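Local coordinates for D-ribulose-5-phosphate 3-epimerase, putative (Plasmodium falciparum, PDB 1TQX), which probably catalyses the interconversion of D-ribulose 5-phosphate and D-xylulose 5-phosphate, as a zinc-binding TIM-barrel epimerase, at residues Asn140-Met145 with Ser165-Lys170; Met42-Asn47 with His92-Asn97. One frame throughout, in Å; residues are numbered along the deposited sequence.

Contact 1. Residues Asn140-Met145 with Ser165-Lys170; sequences NTVLVM and SFLRKK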
loop_
_atom_site.group_PDB
_atom_site.type_symbol
_atom_site.label_atom_id
_atom_site.label_comp_id
_atom_site.label_asym_id
_atom_site.label_seq_id
_atom_site.Cartn_x
_atom_site.Cartn_y
_atom_site.Cartn_z
ATOM N N ASN A 140 0.206 -2.392 11.479
ATOM C CA ASN A 140 -0.637 -3.420 10.880
ATOM C C ASN A 140 -0.048 -3.933 9.566
ATOM O O ASN A 140 -0.212 -5.105 9.218
ATOM C CB ASN A 140 -2.030 -2.857 10.585
ATOM C CG ASN A 140 -2.787 -2.471 11.841
ATOM O OD1 ASN A 140 -3.371 -3.322 12.514
ATOM N ND2 ASN A 140 -2.775 -1.186 12.165
ATOM N N THR A 141 0.635 -3.051 8.843
ATOM C CA THR A 141 1.188 -3.400 7.539
ATOM C C THR A 141 2.521 -2.722 7.237
ATOM O O THR A 141 2.732 -1.561 7.597
ATOM C CB THR A 141 0.234 -2.948 6.402
ATOM O OG1 THR A 141 -1.092 -3.435 6.646
ATOM C CG2 THR A 141 0.734 -3.458 5.046
ATOM N N VAL A 142 3.412 -3.451 6.576
ATOM C CA VAL A 142 4.685 -2.896 6.141
ATOM C C VAL A 142 4.599 -2.940 4.618
ATOM O O VAL A 142 4.361 -3.998 4.038
ATOM C CB VAL A 142 5.903 -3.726 6.592
ATOM C CG1 VAL A 142 7.164 -3.187 5.920
ATOM C CG2 VAL A 142 6.064 -3.635 8.101
ATOM N N LEU A 143 4.757 -1.784 3.984
ATOM C CA LEU A 143 4.689 -1.697 2.530
ATOM C C LEU A 143 6.109 -1.671 1.969
ATOM O O LEU A 143 6.811 -0.665 2.080
ATOM C CB LEU A 143 3.930 -0.418 2.126
ATOM C CG LEU A 143 3.469 -0.208 0.675
ATOM C CD1 LEU A 143 2.645 1.081 0.608
ATOM C CD2 LEU A 143 4.654 -0.120 -0.263
ATOM N N VAL A 144 6.526 -2.791 1.386
ATOM C CA VAL A 144 7.850 -2.919 0.795
ATOM C C VAL A 144 7.777 -2.435 -0.653
ATOM O O VAL A 144 7.177 -3.097 -1.499
ATOM C CB VAL A 144 8.333 -4.401 0.810
ATOM C CG1 VAL A 144 9.662 -4.533 0.073
ATOM C CG2 VAL A 144 8.472 -4.894 2.245
ATOM N N MET A 145 8.359 -1.271 -0.933
ATOM C CA MET A 145 8.354 -0.750 -2.298
ATOM C C MET A 145 9.224 -1.669 -3.146
ATOM O O MET A 145 10.361 -1.968 -2.771
ATOM C CB MET A 145 8.936 0.666 -2.359
ATOM C CG MET A 145 8.074 1.760 -1.741
ATOM S SD MET A 145 6.424 1.885 -2.479
ATOM C CE MET A 145 6.803 2.241 -4.183
ATOM N N SER A 165 10.973 -11.805 2.766
ATOM C CA SER A 165 11.240 -13.035 3.517
ATOM C C SER A 165 11.638 -12.729 4.959
ATOM O O SER A 165 11.196 -13.408 5.886
ATOM C CB SER A 165 12.342 -13.856 2.842
ATOM O OG SER A 165 11.886 -14.401 1.619
ATOM N N PHE A 166 12.469 -11.707 5.146
ATOM C CA PHE A 166 12.900 -11.307 6.485
ATOM C C PHE A 166 11.697 -11.008 7.380
ATOM O O PHE A 166 11.601 -11.511 8.497
ATOM C CB PHE A 166 13.778 -10.055 6.411
ATOM C CG PHE A 166 14.117 -9.473 7.756
ATOM C CD1 PHE A 166 15.163 -9.995 8.514
ATOM C CD2 PHE A 166 13.374 -8.416 8.280
ATOM C CE1 PHE A 166 15.464 -9.475 9.777
ATOM C CE2 PHE A 166 13.667 -7.891 9.542
ATOM C CZ PHE A 166 14.713 -8.420 10.289
ATOM N N LEU A 167 10.785 -10.176 6.880
ATOM C CA LEU A 167 9.598 -9.786 7.634
ATOM C C LEU A 167 8.654 -10.943 7.951
ATOM O O LEU A 167 8.203 -11.080 9.086
ATOM C CB LEU A 167 8.835 -8.687 6.879
ATOM C CG LEU A 167 9.540 -7.333 6.747
ATOM C CD1 LEU A 167 8.840 -6.482 5.702
ATOM C CD2 LEU A 167 9.548 -6.627 8.093
ATOM N N ARG A 168 8.352 -11.776 6.960
ATOM C CA ARG A 168 7.447 -12.900 7.194
ATOM C C ARG A 168 8.009 -13.887 8.210
ATOM O O ARG A 168 7.274 -14.427 9.035
ATOM C CB ARG A 168 7.145 -13.642 5.887
ATOM C CG ARG A 168 6.229 -14.854 6.063
ATOM C CD ARG A 168 4.913 -14.454 6.724
ATOM N NE ARG A 168 4.133 -13.536 5.893
ATOM C CZ ARG A 168 3.499 -12.464 6.360
ATOM N NH1 ARG A 168 3.555 -12.171 7.651
ATOM N NH2 ARG A 168 2.802 -11.688 5.539
ATOM N N LYS A 169 9.313 -14.121 8.151
ATOM C CA LYS A 169 9.952 -15.058 9.067
ATOM C C LYS A 169 9.937 -14.560 10.512
ATOM O O LYS A 169 9.723 -15.339 11.442
ATOM C CB LYS A 169 11.395 -15.319 8.629
ATOM C CG LYS A 169 12.107 -16.399 9.434
ATOM C CD LYS A 169 13.486 -16.700 8.856
ATOM C CE LYS A 169 14.174 -17.844 9.595
ATOM N NZ LYS A 169 14.374 -17.549 11.041
ATOM N N LYS A 170 10.149 -13.259 10.689
ATOM C CA LYS A 170 10.187 -12.659 12.018
ATOM C C LYS A 170 8.810 -12.310 12.581
ATOM O O LYS A 170 8.596 -12.383 13.790
ATOM C CB LYS A 170 11.068 -11.404 11.986
ATOM C CG LYS A 170 11.381 -10.798 13.351
ATOM C CD LYS A 170 12.404 -9.673 13.213
ATOM C CE LYS A 170 12.719 -9.022 14.554
ATOM N NZ LYS A 170 13.364 -9.969 15.506
#

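Contact 2. Residues Met42-Asn47 with His92-Asn97; sequences MHFVPN and HFEALN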
loop_
_atom_site.group_PDB
_atom_site.type_symbol
_atom_site.label_atom_id
_atom_site.label_comp_id
_atom_site.label_asym_id
_atom_site.label_seq_id
_atom_site.Cartn_x
_atom_site.Cartn_y
_atom_site.Cartn_z
ATOM N N MET A 42 4.769 16.245 -4.509
ATOM C CA MET A 42 5.804 16.907 -5.302
ATOM C C MET A 42 7.045 17.269 -4.476
ATOM O O MET A 42 7.928 17.989 -4.951
ATOM C CB MET A 42 5.230 18.162 -5.973
ATOM C CG MET A 42 6.113 18.743 -7.076
ATOM S SD MET A 42 6.547 17.524 -8.353
ATOM C CE MET A 42 5.056 17.491 -9.273
ATOM N N HIS A 43 7.104 16.784 -3.237
ATOM C CA HIS A 43 8.261 17.039 -2.379
ATOM C C HIS A 43 8.914 15.729 -1.952
ATOM O O HIS A 43 10.107 15.523 -2.200
ATOM C CB HIS A 43 7.870 17.872 -1.151
ATOM C CG HIS A 43 7.545 19.298 -1.472
ATOM N ND1 HIS A 43 6.438 19.661 -2.210
ATOM C CD2 HIS A 43 8.186 20.451 -1.163
ATOM C CE1 HIS A 43 6.409 20.975 -2.339
ATOM N NE2 HIS A 43 7.459 21.480 -1.715
ATOM N N PHE A 44 8.152 14.838 -1.322
ATOM C CA PHE A 44 8.718 13.558 -0.905
ATOM C C PHE A 44 9.062 12.727 -2.142
ATOM O O PHE A 44 9.999 11.931 -2.130
ATOM C CB PHE A 44 7.742 12.790 -0.017
ATOM C CG PHE A 44 8.308 11.509 0.510
ATOM C CD1 PHE A 44 9.264 11.518 1.528
ATOM C CD2 PHE A 44 7.940 10.291 -0.054
ATOM C CE1 PHE A 44 9.846 10.328 1.974
ATOM C CE2 PHE A 44 8.516 9.103 0.383
ATOM C CZ PHE A 44 9.469 9.123 1.399
ATOM N N VAL A 45 8.272 12.904 -3.195
ATOM C CA VAL A 45 8.490 12.241 -4.477
ATOM C C VAL A 45 8.203 13.320 -5.525
ATOM O O VAL A 45 7.417 14.235 -5.277
ATOM C CB VAL A 45 7.542 11.033 -4.696
ATOM C CG1 VAL A 45 7.932 9.896 -3.766
ATOM C CG2 VAL A 45 6.093 11.442 -4.456
ATOM N N PRO A 46 8.849 13.240 -6.702
ATOM C CA PRO A 46 8.650 14.229 -7.768
ATOM C C PRO A 46 7.364 14.091 -8.590
ATOM O O PRO A 46 7.402 14.067 -9.825
ATOM C CB PRO A 46 9.909 14.065 -8.620
ATOM C CG PRO A 46 10.157 12.602 -8.536
ATOM C CD PRO A 46 9.927 12.298 -7.056
ATOM N N ASN A 47 6.228 14.033 -7.902
ATOM C CA ASN A 47 4.932 13.893 -8.560
ATOM C C ASN A 47 3.841 14.381 -7.603
ATOM O O ASN A 47 3.974 14.240 -6.388
ATOM C CB ASN A 47 4.710 12.412 -8.910
ATOM C CG ASN A 47 3.583 12.192 -9.905
ATOM O OD1 ASN A 47 3.257 11.047 -10.237
ATOM N ND2 ASN A 47 2.986 13.274 -10.390
ATOM N N HIS A 92 5.820 6.993 5.274
ATOM C CA HIS A 92 7.174 6.532 5.001
ATOM C C HIS A 92 8.146 6.696 6.155
ATOM O O HIS A 92 8.203 7.741 6.797
ATOM C CB HIS A 92 7.728 7.230 3.753
ATOM C CG HIS A 92 7.425 6.502 2.481
ATOM N ND1 HIS A 92 8.239 5.503 1.987
ATOM C CD2 HIS A 92 6.349 6.550 1.660
ATOM C CE1 HIS A 92 7.673 4.963 0.922
ATOM N NE2 HIS A 92 6.524 5.579 0.704
ATOM N N PHE A 93 8.906 5.634 6.407
ATOM C CA PHE A 93 9.921 5.609 7.453
ATOM C C PHE A 93 10.865 6.780 7.175
ATOM O O PHE A 93 11.296 7.477 8.095
ATOM C CB PHE A 93 10.665 4.263 7.376
ATOM C CG PHE A 93 11.736 4.060 8.426
ATOM C CD1 PHE A 93 11.441 4.130 9.784
ATOM C CD2 PHE A 93 13.031 3.711 8.044
ATOM C CE1 PHE A 93 12.420 3.848 10.746
ATOM C CE2 PHE A 93 14.013 3.428 8.999
ATOM C CZ PHE A 93 13.702 3.496 10.349
ATOM N N GLU A 94 11.155 7.003 5.894
ATOM C CA GLU A 94 12.059 8.077 5.487
ATOM C C GLU A 94 11.493 9.477 5.692
ATOM O O GLU A 94 12.247 10.434 5.865
ATOM C CB GLU A 94 12.467 7.912 4.016
ATOM C CG GLU A 94 13.097 6.561 3.681
ATOM C CD GLU A 94 12.062 5.499 3.367
ATOM O OE1 GLU A 94 10.857 5.802 3.468
ATOM O OE2 GLU A 94 12.448 4.364 3.015
ATOM N N ALA A 95 10.169 9.604 5.666
ATOM C CA ALA A 95 9.540 10.909 5.846
ATOM C C ALA A 95 9.792 11.444 7.257
ATOM O O ALA A 95 9.758 12.656 7.483
ATOM C CB ALA A 95 8.038 10.811 5.578
ATOM N N LEU A 96 10.031 10.538 8.200
ATOM C CA LEU A 96 10.307 10.914 9.582
ATOM C C LEU A 96 11.787 10.728 9.905
ATOM O O LEU A 96 12.152 10.406 11.037
ATOM C CB LEU A 96 9.455 10.083 10.549
ATOM C CG LEU A 96 8.053 10.628 10.837
ATOM C CD1 LEU A 96 7.316 10.842 9.531
ATOM C CD2 LEU A 96 7.284 9.666 11.741
ATOM N N ASN A 97 12.630 10.920 8.895
ATOM C CA ASN A 97 14.075 10.808 9.054
ATOM C C ASN A 97 14.557 9.496 9.672
ATOM O O ASN A 97 15.566 9.462 10.381
ATOM C CB ASN A 97 14.586 11.997 9.871
ATOM C CG ASN A 97 14.384 13.320 9.154
ATOM O OD1 ASN A 97 14.453 14.390 9.761
ATOM N ND2 ASN A 97 14.143 13.253 7.852
#

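Contact 1. Residues Asn140-Met145 with Ser165-Lys170
In the beta-alpha-beta unit built from strand 141-145, helix 161-170 and strand 175-179 of this TIM barrel, V142 and V144 on the strand meet L167 on the helix. The backbones stand well apart, 8.6 Å between the CA atoms of V142 and L167, and the side chains fill the gap, one leucine branch meeting both valines. That branch is CD1 of L167, which lies 3.7 Å from CG1 of V142 and 3.8 Å from CG2 of V144. The two valines, two residues apart, both direct their CB atoms at the helix, and they offer different methyls. V142 turns CG1 to the leucine, the branch anti to its own N (chi1 172°), whereas V144 uses the methyl that lies beside its N. L167 crosses V142 at a slant and slides past V144 in the opposite sense. L134 of helix 131-134 touches both V142 and L167, adding a third apolar wall. L143 points the other way, into the barrel, where it packs on Q177 and D179. All three touching residues are buried and the pairs are purely apolar, so shape and the exclusion of water hold this part of the helix to the barrel wall.

Contact 2. Residues Met42-Asn47 with His92-Asn97
The CE2 corner of the F44 phenyl lies over one face of the H92 imidazole, 3.5 Å above its plane and displaced toward the rim. The ring planes are inclined at 37° with centroids 4.8 Å apart, an oblique aromatic pair. Around the phenyl, CB of E94 sits at the edge, 4.1 Å from CE1 of F44, while CB of H92 comes in obliquely, 3.5 Å from CZ of F44. A95 comes near CE1 of F44, its N 3.8 Å and its CB 4.1 Å away, and M72 touches both F44 and H92. F44 gets there from the loop after strand 34-40 because its CG is anti to the backbone N (chi1 -176°), which carries the ring across to the turn after strand 88-92.

At the edge of the imidazole, ND1 of H92 donates to OE1 of E94 at 3.0 Å. The acceptor is close to the ring plane, met on the syn side of the carboxylate but 26° out of its plane. The bend of E94 at chi2 brings the carboxylate back to the histidine, and its OE2 is held by T125 OG1 and K122 N. At the other nitrogen, H92 NE2 is hydrogen-bonded to NE2 of the zinc ligand H70. Held at both nitrogens and packed by F44, this second-shell imidazole is probably polarised by the carboxylate at ND1, and so is the NE2 that meets H70.

How the contacts relate
Both contacts belong to the same barrel, one on the outside of its wall, the other at the C-terminal end of its strands. Contact 1 packs the outer face of strand 141-145 against a helix, while contact 2 joins two loops that follow strands 34-40 and 88-92. Their centres are about 20 Å apart, yet they touch: CG of M145, at the end of strand 141-145, lies 4.2 Å from CE1 of H92. They stand at different distances from the zinc, held by H36, D38, H70 and D179. The H92 side chain is about 7 Å from the ion, that of V144 about 11 Å. The V144 side chain is nevertheless about 7 Å from that of D179, the predicted proton donor.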